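Local coordinates for protein fiber (Murine adenovirus 2, PDB 5NBH) that forms the trimeric fibre of the virion, whose distal domain binds N-acetylglucosamine and probably serves in attachment to the host cell, at residues Val82-Gln86 with Val163-Ile168. Sequence-based numbering, arbitrary orientation. Where two conformers were deposited one is given.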
loop_
_atom_site.group_PDB
_atom_site.type_symbol
_atom_site.label_atom_id
_atom_site.label_comp_id
_atom_site.label_asym_id
_atom_site.label_seq_id
_atom_site.Cartn_x
_atom_site.Cartn_y
_atom_site.Cartn_z
ATOM N N VAL A 82 -9.920 -0.466 -3.701
ATOM C CA VAL A 82 -9.277 -0.102 -2.435
ATOM C C VAL A 82 -10.374 0.250 -1.451
ATOM O O VAL A 82 -11.286 1.062 -1.762
ATOM C CB VAL A 82 -8.298 1.060 -2.608
ATOM C CG1 VAL A 82 -7.736 1.464 -1.255
ATOM C CG2 VAL A 82 -7.196 0.674 -3.580
ATOM N N PHE A 83 -10.308 -0.375 -0.260
ATOM C CA PHE A 83 -11.178 -0.013 0.869
ATOM C C PHE A 83 -10.325 0.258 2.084
ATOM O O PHE A 83 -9.304 -0.391 2.252
ATOM C CB PHE A 83 -12.138 -1.141 1.195
ATOM C CG PHE A 83 -13.290 -1.241 0.236
ATOM C CD1 PHE A 83 -14.270 -0.276 0.243
ATOM C CD2 PHE A 83 -13.357 -2.257 -0.693
ATOM C CE1 PHE A 83 -15.348 -0.330 -0.647
ATOM C CE2 PHE A 83 -14.452 -2.333 -1.581
ATOM C CZ PHE A 83 -15.430 -1.369 -1.549
ATOM N N VAL A 84 -10.702 1.241 2.873
ATOM C CA VAL A 84 -9.972 1.547 4.106
ATOM C C VAL A 84 -10.912 1.571 5.288
ATOM O O VAL A 84 -11.899 2.306 5.293
ATOM C CB VAL A 84 -9.224 2.908 4.030
ATOM C CG1 VAL A 84 -8.343 3.098 5.276
ATOM C CG2 VAL A 84 -8.387 3.016 2.764
ATOM N N TYR A 85 -10.578 0.803 6.344
ATOM C CA TYR A 85 -11.261 0.898 7.608
ATOM C C TYR A 85 -10.300 1.597 8.568
ATOM O O TYR A 85 -9.165 1.162 8.747
ATOM C CB TYR A 85 -11.628 -0.493 8.095
ATOM C CG TYR A 85 -12.627 -0.561 9.237
ATOM C CD1 TYR A 85 -13.818 0.188 9.218
ATOM C CD2 TYR A 85 -12.404 -1.403 10.352
ATOM C CE1 TYR A 85 -14.733 0.129 10.248
ATOM C CE2 TYR A 85 -13.345 -1.501 11.356
ATOM C CZ TYR A 85 -14.497 -0.723 11.320
ATOM O OH TYR A 85 -15.445 -0.767 12.308
ATOM N N GLN A 86 -10.732 2.704 9.153
ATOM C CA GLN A 86 -9.812 3.540 9.905
ATOM C C GLN A 86 -10.491 4.273 11.024
ATOM O O GLN A 86 -11.689 4.512 10.971
ATOM C CB GLN A 86 -9.178 4.566 8.977
ATOM C CG GLN A 86 -10.191 5.500 8.336
ATOM C CD GLN A 86 -9.545 6.582 7.520
ATOM O OE1 GLN A 86 -9.217 6.373 6.361
ATOM N NE2 GLN A 86 -9.414 7.761 8.110
ATOM N N VAL A 163 -20.580 0.666 4.271
ATOM C CA VAL A 163 -20.002 -0.613 3.864
ATOM C C VAL A 163 -19.717 -1.358 5.156
ATOM O O VAL A 163 -19.115 -0.797 6.065
ATOM C CB VAL A 163 -18.669 -0.429 3.114
ATOM C CG1 VAL A 163 -18.050 -1.771 2.746
ATOM C CG2 VAL A 163 -18.873 0.417 1.874
ATOM N N THR A 164 -20.197 -2.591 5.266
ATOM C CA THR A 164 -19.916 -3.404 6.442
ATOM C C THR A 164 -18.448 -3.815 6.295
ATOM O O THR A 164 -18.045 -4.305 5.251
ATOM C CB THR A 164 -20.867 -4.617 6.522
ATOM O OG1 THR A 164 -22.221 -4.144 6.456
ATOM C CG2 THR A 164 -20.676 -5.397 7.836
ATOM N N PRO A 165 -17.636 -3.597 7.331
ATOM C CA PRO A 165 -16.200 -3.849 7.121
ATOM C C PRO A 165 -15.759 -5.307 7.223
ATOM O O PRO A 165 -14.741 -5.615 7.863
ATOM C CB PRO A 165 -15.542 -2.957 8.172
ATOM C CG PRO A 165 -16.546 -2.909 9.266
ATOM C CD PRO A 165 -17.900 -2.977 8.643
ATOM N N THR A 166 -16.435 -6.208 6.531
ATOM C CA THR A 166 -16.020 -7.613 6.538
ATOM C C THR A 166 -14.684 -7.830 5.823
ATOM O O THR A 166 -14.054 -8.847 5.997
ATOM C CB THR A 166 -17.078 -8.515 5.916
ATOM O OG1 THR A 166 -17.273 -8.129 4.542
ATOM C CG2 THR A 166 -18.408 -8.429 6.695
ATOM N N PHE A 167 -14.253 -6.858 5.009
ATOM C CA PHE A 167 -13.061 -7.014 4.209
ATOM C C PHE A 167 -11.744 -7.054 5.042
ATOM O O PHE A 167 -10.706 -7.354 4.485
ATOM C CB PHE A 167 -12.994 -5.910 3.118
ATOM C CG PHE A 167 -12.984 -4.506 3.648
ATOM C CD1 PHE A 167 -11.822 -3.937 4.156
ATOM C CD2 PHE A 167 -14.128 -3.741 3.648
ATOM C CE1 PHE A 167 -11.814 -2.641 4.618
ATOM C CE2 PHE A 167 -14.136 -2.445 4.143
ATOM C CZ PHE A 167 -12.972 -1.888 4.609
ATOM N N ILE A 168 -11.815 -6.770 6.354
ATOM C CA ILE A 168 -10.632 -6.883 7.241
ATOM C C ILE A 168 -10.447 -8.277 7.853
ATOM O O ILE A 168 -9.411 -8.532 8.409
ATOM C CB ILE A 168 -10.649 -5.872 8.401
ATOM C CG1 ILE A 168 -11.790 -6.208 9.410
ATOM C CG2 ILE A 168 -10.624 -4.455 7.860
ATOM C CD1 ILE A 168 -11.697 -5.553 10.746
#
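Phe83 and Tyr85, on the start of strand 83-96, face an irregular segment that folds from an inverse gamma turn centred on Pro165 into a short 3-10 turn; the CA atoms of Tyr85 and Pro165 lie 6.9 Å apart. The side chains meet through apolar groups. Phe167 sends its ring between the two strand aromatics. Its CG sits between the backbone N and the carbonyl carbon (chi1 59°), which swings the ring toward the strand. CB of Phe83 lies over one face of this ring as a CH-pi contact, 3.7 Å from the centroid. The two phenyl planes are near parallel, at 25°, but slid apart so far that they barely overlap. Val163 CG2 packs against Phe83 CE1, 4.4 Å away. The edge of the Phe167 ring meets the strand backbone, with CE1 4.0 Å from Tyr85 N. Pro165 lies over one face of the Tyr85 ring in a second CH-pi contact: its CB stands almost over the ring centre, 9° off the normal. Ile168 CG2 packs on Tyr85 CB at 4.1 Å. Tyr85 OH is hydrogen-bonded to Cys146 N. Strand 152-153 pairs with this part of strand 83-96, and its Val153 touches Tyr85, Pro165 and Phe167. The contact packs the loop between strands 152-153 and 179-188 onto strand 83-96 in the distal domain, away from the N-acetylglucosamine site, while Pro67 of a second subunit packs on Phe83 and Val163.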